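Local atomic coordinates of MarR family transcriptional regulator (Peptoclostridium difficile, PDB entry 5ERI), a protein that probably binds DNA as a MarR-family transcription factor, working as a two-chain assembly to regulate gene expression. Residues Asp26-Ile29 and Leu30-Val33; Gln91-Lys95 and Ala96-Asp100; Glu121-Glu124 and Leu125-Glu129; Arg132-Glu135 and Ile136-Asn140. All coordinates share one frame; numbering follows the deposited sequence.

All four contacts are local and partly buried, each with a buried apolar side (Ile29, Leu93, Val122 with Ile126, Phe138) beside exposed or interfacial charges. Interaction 1 opens helix 29-47 with a weak serine cap and its first backbone bonds; interaction 2 closes helix 83-95 with a backbone Schellman motif. Interactions 3 and 4 follow one another along helix 117-138, an isoleucine lying over a tyrosine ring in one and over a guanidinium in the other. Interactions 1 and 4 form salt bridges to the second subunit, interaction 3 brushes it through Ile127, and interaction 2, in the winged-helix part, touches no other chain. Interactions 2 and 3 meet where Tyr98 CE1 lies 4.2 Å from Val122 CG2.

Interaction 1 (Asp26-Ile29 and Leu30-Val33); sequences DSNI and LREV
Glu32 N donates to Asn28 O at 2.9 Å, and Val33 N donates to Ile29 O over the same 2.9 Å; with these two bonds helix 29-47 gets under way. Just ahead of them Ser27 reaches forward with its hydroxyl and accepts a weak capping bond from Ile29 N, 3.4 Å from OG. A water bridges the same turn: it donates to Ser27 O at 2.7 Å and accepts from Arg31 N at 3.1 Å, so an amide of the first turn is served by solvent. The long side chains then leave for the second subunit, where Arg31 forms salt bridges to Glu130 and Glu66 and Glu32 OE2 pairs with Lys158. Packing within the turn is modest. Ile29 holds CG1 opposite its backbone N (chi1 -176°), which tucks CG2 over the next peptide, 3.2 Å from Leu30 N and 4.3 Å from Leu30 CG. On the following turn Val33 CG2 rests against Ile29 O. The chemistry is that of a helix start whose amides at Ile29, Arg31, Glu32 and Val33 are met by a hydroxyl, a water and the carbonyls of Asn28 and Ile29, while its charged ends are spent on the dimer interface.

Interaction 2 (Gln91-Lys95 and Ala96-Asp100); sequences QKLIK and AGYVD
Tyr98 meets Leu93 obliquely: Leu93 CD2 comes within 3.8 Å of Tyr98 CD2, the two side chains crossing at about a right angle. Ala96 O lies on one face of the ring, 4.1 Å above the plane and displaced toward the rim, and Lys118 makes a cation-pi contact with the ring. The tyrosine is placed there by a Schellman motif that closes helix 83-95. In it Tyr98 N reaches back five residues to Leu93 O at 2.8 Å, a nearly straight bond, and Gly97 N bonds to Ile94 O at 2.6 Å, coming from above the carbonyl plane. Gly97 turns the chain with a positive phi of 74°. One step earlier, Ala96 N still makes the ordinary helical bond to Lys92 O. In winged-helix proteins of the MarR family this helix is normally the DNA-recognition helix, and the strand that follows, 99-103, leads into the wing. Outside the turn, Tyr98 OH bonds to Leu51 O and the ring packs on Leu53, tying the helix end to the chain ahead of helix 57-66; Leu93 packs on Phe60 of that helix. Val99 carries the apolar contact onward, its CG2 lying 3.9 Å from Leu93 CB and its CG1 facing Ile94 CG1. The strand's first carbonyl turns back to the helix: Val99 O receives a CA-H...O contact from Ile94 CA at 3.5 Å.

Interaction 3 (Glu121-Glu124 and Leu125-Glu129); sequences EVYE and LIIEE
Ile127 lies across one face of the Tyr123 ring, the two side chains set at a slant to each other. Its CG1 is 3.8 Å from the ring centroid and 23° off the normal, a CH-pi contact displaced toward the hydroxyl end, with Tyr123 CZ the nearest ring atom at 3.5 Å. Beyond it CD1 continues past the rim to within 3.5 Å of Tyr123 OH. The ring can be overlaid because the tyrosine swings CG away from its backbone N (chi1 174°), bringing it alongside the next turn. In the ring plane, at the edge, stands Glu124 OE1. The hydroxyl itself bonds to Glu66 of helix 57-66, and Ile127 also packs on Arg31 of the second subunit. Such partners four apart are the normal neighbours of an alpha helix, here the long helix 117-138, where Ile127 N bonds to Tyr123 O at 3.0 Å. Another pair of the same spacing lies on the buried side: Val122 and Ile126 cross at an angle, CG1 of the valine 3.7 Å from CD1 of the isoleucine, and Ile126 N donates to Val122 O at 2.8 Å. On the solvent side Glu128 runs extended, its CG passing 3.4 Å from Glu124 O.

Interaction 4 (Arg132-Glu135 and Ile136-Asn140); sequences RSIE and ICFDN
Phe138 N is shared between two carbonyls: it donates to Ile134 O at 3.1 Å and, more weakly, to Glu135 O at the same distance. Upstream, Cys137 N bonds to Ser133 O at 3.0 Å and Ile136 N to Arg132 O at 3.2 Å, carrying the helical pattern of helix 117-138 through this region. Across the turn Ile136 sets its CD1 methyl squarely over the middle of the Arg132 guanidinium, 3.8 Å above the plane. Arg132 runs out with CG beside its carbonyl carbon (chi1 -169°), then bends at chi2, so that its flat end comes back over the isoleucine. Its NH2 goes on to a salt bridge with Glu163 of the second subunit, against which Ile136 packs too. A second pair, Ile134 and Phe138, runs side by side in the same direction, with Ile134 CG2 4.0 Å from Phe138 CD2. Phe138 continues into the hydrophobic packing with Val149 of helix 143-167 and meets the ring of Phe141. Because the methyl takes a face of the guanidinium, the nitrogens round its rim remain able to pair with a carboxylate, and one arginine takes part both in packing along the helix and in a salt bridge to the second subunit.

Interaction 1 (Asp26-Ile29 and Leu30-Val33)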
loop_
_atom_site.group_PDB
_atom_site.type_symbol
_atom_site.label_atom_id
_atom_site.label_comp_id
_atom_site.label_asym_id
_atom_site.label_seq_id
_atom_site.Cartn_x
_atom_site.Cartn_y
_atom_site.Cartn_z
ATOM N N ASP A 26 14.650 0.633 -13.630
ATOM C CA ASP A 26 15.277 -0.669 -13.857
ATOM C C ASP A 26 14.215 -1.744 -13.984
ATOM O O ASP A 26 14.445 -2.771 -14.568
ATOM C CB ASP A 26 16.272 -1.037 -12.742
ATOM C CG ASP A 26 17.571 -0.221 -12.803
ATOM O OD1 ASP A 26 17.969 0.151 -13.960
ATOM O OD2 ASP A 26 18.193 0.010 -11.696
ATOM N N SER A 27 13.046 -1.517 -13.414
ATOM C CA SER A 27 12.054 -2.565 -13.366
ATOM C C SER A 27 10.717 -1.986 -13.082
ATOM O O SER A 27 10.572 -0.919 -12.472
ATOM C CB SER A 27 12.405 -3.551 -12.235
ATOM O OG SER A 27 11.615 -4.719 -12.287
ATOM N N ASN A 28 9.728 -2.742 -13.498
ATOM C CA ASN A 28 8.343 -2.420 -13.264
ATOM C C ASN A 28 7.769 -2.951 -11.932
ATOM O O ASN A 28 6.617 -2.621 -11.547
ATOM C CB ASN A 28 7.487 -2.999 -14.417
ATOM C CG ASN A 28 6.138 -2.307 -14.538
ATOM O OD1 ASN A 28 5.071 -2.953 -14.554
ATOM N ND2 ASN A 28 6.167 -0.976 -14.575
ATOM N N ILE A 29 8.574 -3.698 -11.187
ATOM C CA ILE A 29 8.070 -4.560 -10.076
ATOM C C ILE A 29 7.445 -3.742 -8.972
ATOM O O ILE A 29 6.389 -4.108 -8.487
ATOM C CB ILE A 29 9.193 -5.505 -9.509
ATOM C CG1 ILE A 29 8.660 -6.426 -8.469
ATOM C CG2 ILE A 29 10.340 -4.739 -8.870
ATOM C CD1 ILE A 29 7.691 -7.427 -9.016
ATOM N N LEU A 30 8.021 -2.615 -8.617
ATOM C CA LEU A 30 7.375 -1.848 -7.578
ATOM C C LEU A 30 6.154 -1.057 -8.063
ATOM O O LEU A 30 5.193 -0.917 -7.329
ATOM C CB LEU A 30 8.348 -0.947 -6.910
ATOM C CG LEU A 30 9.380 -1.639 -6.050
ATOM C CD1 LEU A 30 10.124 -0.510 -5.350
ATOM C CD2 LEU A 30 8.811 -2.666 -5.059
ATOM N N ARG A 31 6.163 -0.583 -9.298
ATOM C CA ARG A 31 4.935 -0.036 -9.881
ATOM C C ARG A 31 3.842 -1.058 -9.831
ATOM O O ARG A 31 2.700 -0.766 -9.492
ATOM C CB ARG A 31 5.133 0.343 -11.362
ATOM C CG ARG A 31 6.280 1.363 -11.637
ATOM C CD ARG A 31 5.883 2.746 -11.283
ATOM N NE ARG A 31 6.957 3.737 -11.300
ATOM C CZ ARG A 31 7.009 4.803 -12.101
ATOM N NH1 ARG A 31 6.093 5.037 -13.080
ATOM N NH2 ARG A 31 7.980 5.667 -11.916
ATOM N N GLU A 32 4.157 -2.305 -10.133
ATOM C CA GLU A 32 3.089 -3.315 -10.100
ATOM C C GLU A 32 2.616 -3.597 -8.698
ATOM O O GLU A 32 1.388 -3.779 -8.419
ATOM C CB GLU A 32 3.597 -4.605 -10.707
ATOM C CG GLU A 32 2.543 -5.267 -11.539
ATOM C CD GLU A 32 2.081 -4.366 -12.711
ATOM O OE1 GLU A 32 2.932 -3.952 -13.554
ATOM O OE2 GLU A 32 0.860 -4.072 -12.732
ATOM N N VAL A 33 3.569 -3.623 -7.770
ATOM C CA VAL A 33 3.218 -3.819 -6.350
ATOM C C VAL A 33 2.315 -2.644 -5.800
ATOM O O VAL A 33 1.324 -2.892 -5.069
ATOM C CB VAL A 33 4.485 -3.965 -5.434
ATOM C CG1 VAL A 33 4.083 -3.951 -3.973
ATOM C CG2 VAL A 33 5.210 -5.265 -5.659
HETATM O O HOH W 1 9.046 -0.323 -10.270
#

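Interaction 2 (Gln91-Lys95 and Ala96-Asp100)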
loop_
_atom_site.group_PDB
_atom_site.type_symbol
_atom_site.label_atom_id
_atom_site.label_comp_id
_atom_site.label_asym_id
_atom_site.label_seq_id
_atom_site.Cartn_x
_atom_site.Cartn_y
_atom_site.Cartn_z
ATOM N N GLN A 91 -6.414 4.861 18.128
ATOM C CA GLN A 91 -7.408 5.847 18.712
ATOM C C GLN A 91 -8.766 5.772 18.007
ATOM O O GLN A 91 -9.853 5.692 18.654
ATOM C CB GLN A 91 -6.832 7.286 18.676
ATOM C CG GLN A 91 -7.848 8.456 18.632
ATOM C CD GLN A 91 -7.126 9.816 18.674
ATOM O OE1 GLN A 91 -6.193 10.110 17.879
ATOM N NE2 GLN A 91 -7.495 10.610 19.627
ATOM N N LYS A 92 -8.728 5.724 16.674
ATOM C CA LYS A 92 -9.992 5.634 15.942
ATOM C C LYS A 92 -10.742 4.362 16.226
ATOM O O LYS A 92 -11.960 4.375 16.318
ATOM C CB LYS A 92 -9.748 5.681 14.438
ATOM C CG LYS A 92 -9.856 7.039 13.807
ATOM C CD LYS A 92 -9.761 6.920 12.284
ATOM C CE LYS A 92 -8.461 7.492 11.744
ATOM N NZ LYS A 92 -8.826 8.460 10.674
ATOM N N LEU A 93 -10.032 3.234 16.280
ATOM C CA LEU A 93 -10.712 1.949 16.536
ATOM C C LEU A 93 -11.322 1.865 17.948
ATOM O O LEU A 93 -12.382 1.236 18.147
ATOM C CB LEU A 93 -9.759 0.782 16.338
ATOM C CG LEU A 93 -9.397 0.385 14.896
ATOM C CD1 LEU A 93 -8.206 -0.567 14.862
ATOM C CD2 LEU A 93 -10.599 -0.254 14.239
ATOM N N ILE A 94 -10.663 2.486 18.920
ATOM C CA ILE A 94 -11.233 2.554 20.284
ATOM C C ILE A 94 -12.533 3.374 20.208
ATOM O O ILE A 94 -13.593 2.886 20.588
ATOM C CB ILE A 94 -10.230 3.197 21.263
ATOM C CG1 ILE A 94 -9.139 2.192 21.562
ATOM C CG2 ILE A 94 -10.886 3.655 22.570
ATOM C CD1 ILE A 94 -7.879 2.804 22.084
ATOM N N LYS A 95 -12.446 4.573 19.627
ATOM C CA LYS A 95 -13.617 5.471 19.466
ATOM C C LYS A 95 -14.770 4.794 18.761
ATOM O O LYS A 95 -15.917 4.950 19.128
ATOM C CB LYS A 95 -13.240 6.778 18.738
ATOM C CG LYS A 95 -13.148 8.009 19.655
ATOM C CD LYS A 95 -13.579 9.287 18.915
ATOM C CE LYS A 95 -14.068 10.395 19.847
ATOM N NZ LYS A 95 -15.181 11.153 19.204
ATOM N N ALA A 96 -14.475 3.994 17.765
ATOM C CA ALA A 96 -15.535 3.212 17.112
ATOM C C ALA A 96 -15.925 1.946 17.904
ATOM O O ALA A 96 -16.742 1.170 17.399
ATOM C CB ALA A 96 -15.112 2.829 15.713
ATOM N N GLY A 97 -15.335 1.705 19.095
ATOM C CA GLY A 97 -15.710 0.508 19.921
ATOM C C GLY A 97 -15.201 -0.863 19.428
ATOM O O GLY A 97 -15.811 -1.909 19.703
ATOM N N TYR A 98 -14.087 -0.893 18.690
ATOM C CA TYR A 98 -13.621 -2.178 18.162
ATOM C C TYR A 98 -12.491 -2.708 19.037
ATOM O O TYR A 98 -12.223 -3.892 19.071
ATOM C CB TYR A 98 -13.164 -2.037 16.718
ATOM C CG TYR A 98 -14.226 -1.922 15.672
ATOM C CD1 TYR A 98 -15.074 -2.958 15.442
ATOM C CD2 TYR A 98 -14.279 -0.825 14.818
ATOM C CE1 TYR A 98 -16.013 -2.901 14.441
ATOM C CE2 TYR A 98 -15.225 -0.743 13.805
ATOM C CZ TYR A 98 -16.088 -1.810 13.627
ATOM O OH TYR A 98 -17.063 -1.804 12.680
ATOM N N VAL A 99 -11.864 -1.826 19.795
ATOM C CA VAL A 99 -10.674 -2.177 20.528
ATOM C C VAL A 99 -10.700 -1.551 21.903
ATOM O O VAL A 99 -11.179 -0.452 22.065
ATOM C CB VAL A 99 -9.437 -1.627 19.782
ATOM C CG1 VAL A 99 -8.186 -1.661 20.626
ATOM C CG2 VAL A 99 -9.212 -2.449 18.524
ATOM N N ASP A 100 -10.140 -2.257 22.883
ATOM C CA ASP A 100 -9.876 -1.698 24.214
ATOM C C ASP A 100 -8.380 -1.673 24.381
ATOM O O ASP A 100 -7.710 -2.548 23.887
ATOM C CB ASP A 100 -10.487 -2.578 25.315
ATOM C CG ASP A 100 -12.014 -2.532 25.336
ATOM O OD1 ASP A 100 -12.604 -1.423 25.106
ATOM O OD2 ASP A 100 -12.606 -3.612 25.587
#

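Interaction 3 (Glu121-Glu124 and Leu125-Glu129)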
loop_
_atom_site.group_PDB
_atom_site.type_symbol
_atom_site.label_atom_id
_atom_site.label_comp_id
_atom_site.label_asym_id
_atom_site.label_seq_id
_atom_site.Cartn_x
_atom_site.Cartn_y
_atom_site.Cartn_z
ATOM N N GLU A 121 -17.279 -10.492 15.851
ATOM C CA GLU A 121 -18.140 -10.875 14.705
ATOM C C GLU A 121 -17.570 -10.370 13.376
ATOM O O GLU A 121 -17.580 -11.067 12.355
ATOM C CB GLU A 121 -19.551 -10.319 14.901
ATOM C CG GLU A 121 -20.666 -11.208 14.353
ATOM C CD GLU A 121 -21.987 -10.898 15.026
ATOM O OE1 GLU A 121 -22.412 -11.649 15.943
ATOM O OE2 GLU A 121 -22.574 -9.863 14.664
ATOM N N VAL A 122 -17.050 -9.146 13.400
ATOM C CA VAL A 122 -16.546 -8.511 12.199
ATOM C C VAL A 122 -15.309 -9.277 11.712
ATOM O O VAL A 122 -15.058 -9.381 10.504
ATOM C CB VAL A 122 -16.290 -6.993 12.430
ATOM C CG1 VAL A 122 -15.547 -6.362 11.267
ATOM C CG2 VAL A 122 -17.619 -6.271 12.627
ATOM N N TYR A 123 -14.562 -9.854 12.643
ATOM C CA TYR A 123 -13.304 -10.499 12.291
ATOM C C TYR A 123 -13.535 -11.569 11.236
ATOM O O TYR A 123 -12.748 -11.688 10.287
ATOM C CB TYR A 123 -12.608 -11.094 13.510
ATOM C CG TYR A 123 -11.397 -11.877 13.121
ATOM C CD1 TYR A 123 -10.243 -11.234 12.777
ATOM C CD2 TYR A 123 -11.406 -13.250 13.058
ATOM C CE1 TYR A 123 -9.115 -11.918 12.390
ATOM C CE2 TYR A 123 -10.269 -13.952 12.651
ATOM C CZ TYR A 123 -9.133 -13.271 12.318
ATOM O OH TYR A 123 -7.970 -13.912 11.913
ATOM N N GLU A 124 -14.629 -12.318 11.376
ATOM C CA GLU A 124 -14.888 -13.443 10.484
ATOM C C GLU A 124 -15.273 -12.879 9.155
ATOM O O GLU A 124 -14.830 -13.382 8.125
ATOM C CB GLU A 124 -16.011 -14.371 11.016
ATOM C CG GLU A 124 -15.722 -15.106 12.342
ATOM C CD GLU A 124 -14.355 -15.818 12.416
ATOM O OE1 GLU A 124 -13.925 -16.143 13.556
ATOM O OE2 GLU A 124 -13.697 -16.053 11.364
ATOM N N LEU A 125 -16.096 -11.841 9.194
ATOM C CA LEU A 125 -16.439 -11.096 7.994
ATOM C C LEU A 125 -15.167 -10.618 7.223
ATOM O O LEU A 125 -15.053 -10.744 5.990
ATOM C CB LEU A 125 -17.331 -9.901 8.385
ATOM C CG LEU A 125 -18.024 -9.116 7.234
ATOM C CD1 LEU A 125 -18.310 -9.959 5.966
ATOM C CD2 LEU A 125 -19.320 -8.437 7.733
ATOM N N ILE A 126 -14.195 -10.077 7.961
ATOM C CA ILE A 126 -13.032 -9.505 7.317
ATOM C C ILE A 126 -12.265 -10.623 6.641
ATOM O O ILE A 126 -11.758 -10.488 5.542
ATOM C CB ILE A 126 -12.135 -8.750 8.326
ATOM C CG1 ILE A 126 -12.797 -7.451 8.777
ATOM C CG2 ILE A 126 -10.820 -8.406 7.654
ATOM C CD1 ILE A 126 -12.137 -6.803 9.991
ATOM N N ILE A 127 -12.142 -11.738 7.331
ATOM C CA ILE A 127 -11.348 -12.848 6.803
ATOM C C ILE A 127 -12.008 -13.477 5.591
ATOM O O ILE A 127 -11.317 -13.907 4.652
ATOM C CB ILE A 127 -11.131 -13.910 7.897
ATOM C CG1 ILE A 127 -10.220 -13.354 9.000
ATOM C CG2 ILE A 127 -10.482 -15.144 7.311
ATOM C CD1 ILE A 127 -8.760 -13.098 8.608
ATOM N N GLU A 128 -13.344 -13.526 5.626
ATOM C CA GLU A 128 -14.122 -13.920 4.462
ATOM C C GLU A 128 -13.749 -12.991 3.291
ATOM O O GLU A 128 -13.484 -13.441 2.150
ATOM C CB GLU A 128 -15.644 -13.801 4.742
ATOM C CG GLU A 128 -16.307 -14.964 5.488
ATOM C CD GLU A 128 -17.865 -14.848 5.601
ATOM O OE1 GLU A 128 -18.556 -14.142 4.798
ATOM O OE2 GLU A 128 -18.423 -15.501 6.517
ATOM N N GLU A 129 -13.729 -11.685 3.569
ATOM C CA GLU A 129 -13.407 -10.699 2.488
ATOM C C GLU A 129 -12.027 -10.844 1.928
ATOM O O GLU A 129 -11.809 -10.705 0.703
ATOM C CB GLU A 129 -13.665 -9.284 2.942
ATOM C CG GLU A 129 -15.184 -8.957 2.954
ATOM C CD GLU A 129 -15.936 -9.227 1.607
ATOM O OE1 GLU A 129 -15.258 -9.347 0.520
ATOM O OE2 GLU A 129 -17.207 -9.314 1.634
#

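Interaction 4 (Arg132-Glu135 and Ile136-Asn140)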
loop_
_atom_site.group_PDB
_atom_site.type_symbol
_atom_site.label_atom_id
_atom_site.label_comp_id
_atom_site.label_asym_id
_atom_site.label_seq_id
_atom_site.Cartn_x
_atom_site.Cartn_y
_atom_site.Cartn_z
ATOM N N ARG A 132 -12.040 -13.718 -0.350
ATOM C CA ARG A 132 -12.645 -13.323 -1.607
ATOM C C ARG A 132 -11.655 -12.519 -2.500
ATOM O O ARG A 132 -11.603 -12.748 -3.753
ATOM C CB ARG A 132 -13.921 -12.536 -1.322
ATOM C CG ARG A 132 -14.740 -12.340 -2.583
ATOM C CD ARG A 132 -15.047 -10.879 -2.830
ATOM N NE ARG A 132 -15.712 -10.679 -4.106
ATOM C CZ ARG A 132 -15.983 -9.480 -4.604
ATOM N NH1 ARG A 132 -15.632 -8.388 -3.933
ATOM N NH2 ARG A 132 -16.607 -9.364 -5.762
ATOM N N SER A 133 -10.840 -11.625 -1.868
ATOM C CA SER A 133 -9.858 -10.813 -2.652
ATOM C C SER A 133 -8.789 -11.691 -3.158
ATOM O O SER A 133 -8.247 -11.483 -4.246
ATOM C CB SER A 133 -9.235 -9.657 -1.843
ATOM O OG SER A 133 -10.187 -9.142 -0.960
ATOM N N ILE A 134 -8.443 -12.681 -2.346
ATOM C CA ILE A 134 -7.397 -13.641 -2.713
ATOM C C ILE A 134 -7.824 -14.429 -3.950
ATOM O O ILE A 134 -7.046 -14.667 -4.858
ATOM C CB ILE A 134 -7.175 -14.678 -1.587
ATOM C CG1 ILE A 134 -6.276 -14.095 -0.487
ATOM C CG2 ILE A 134 -6.519 -15.945 -2.145
ATOM C CD1 ILE A 134 -6.426 -14.828 0.815
ATOM N N GLU A 135 -9.073 -14.831 -3.953
ATOM C CA GLU A 135 -9.584 -15.590 -5.080
ATOM C C GLU A 135 -9.462 -14.762 -6.410
ATOM O O GLU A 135 -8.971 -15.266 -7.433
ATOM C CB GLU A 135 -11.025 -16.061 -4.771
ATOM C CG GLU A 135 -11.122 -17.521 -4.261
ATOM C CD GLU A 135 -11.327 -17.737 -2.720
ATOM O OE1 GLU A 135 -10.369 -17.508 -1.870
ATOM O OE2 GLU A 135 -12.454 -18.229 -2.366
ATOM N N ILE A 136 -9.841 -13.486 -6.330
ATOM C CA ILE A 136 -9.748 -12.531 -7.445
ATOM C C ILE A 136 -8.331 -12.417 -7.884
ATOM O O ILE A 136 -8.102 -12.439 -9.070
ATOM C CB ILE A 136 -10.319 -11.138 -7.106
ATOM C CG1 ILE A 136 -11.848 -11.233 -6.945
ATOM C CG2 ILE A 136 -10.045 -10.143 -8.226
ATOM C CD1 ILE A 136 -12.536 -10.086 -6.207
ATOM N N CYS A 137 -7.367 -12.357 -6.960
ATOM C CA CYS A 137 -5.957 -12.165 -7.360
ATOM C C CYS A 137 -5.479 -13.341 -8.150
ATOM O O CYS A 137 -4.576 -13.220 -8.966
ATOM C CB CYS A 137 -5.004 -12.119 -6.134
ATOM S SG CYS A 137 -5.049 -10.557 -5.305
ATOM N N PHE A 138 -6.006 -14.511 -7.793
ATOM C CA PHE A 138 -5.503 -15.772 -8.321
ATOM C C PHE A 138 -6.342 -16.338 -9.499
ATOM O O PHE A 138 -6.052 -17.381 -10.043
ATOM C CB PHE A 138 -5.448 -16.759 -7.183
ATOM C CG PHE A 138 -4.172 -16.695 -6.360
ATOM C CD1 PHE A 138 -3.015 -16.112 -6.843
ATOM C CD2 PHE A 138 -4.125 -17.295 -5.087
ATOM C CE1 PHE A 138 -1.852 -16.089 -6.085
ATOM C CE2 PHE A 138 -2.955 -17.288 -4.339
ATOM C CZ PHE A 138 -1.820 -16.693 -4.842
ATOM N N ASP A 139 -7.375 -15.619 -9.892
ATOM C CA ASP A 139 -8.151 -15.975 -11.080
ATOM C C ASP A 139 -7.233 -16.418 -12.213
ATOM O O ASP A 139 -6.304 -15.710 -12.605
ATOM C CB ASP A 139 -8.967 -14.775 -11.535
ATOM C CG ASP A 139 -10.140 -15.154 -12.425
ATOM O OD1 ASP A 139 -10.393 -16.362 -12.613
ATOM O OD2 ASP A 139 -10.795 -14.226 -12.954
ATOM N N ASN A 140 -7.443 -17.632 -12.698
ATOM C CA ASN A 140 -6.681 -18.125 -13.853
ATOM C C ASN A 140 -5.285 -18.493 -13.530
ATOM O O ASN A 140 -4.520 -18.765 -14.440
ATOM C CB ASN A 140 -6.701 -17.135 -15.055
ATOM C CG ASN A 140 -8.128 -16.839 -15.544
ATOM O OD1 ASN A 140 -9.010 -17.708 -15.494
ATOM N ND2 ASN A 140 -8.368 -15.612 -16.006
#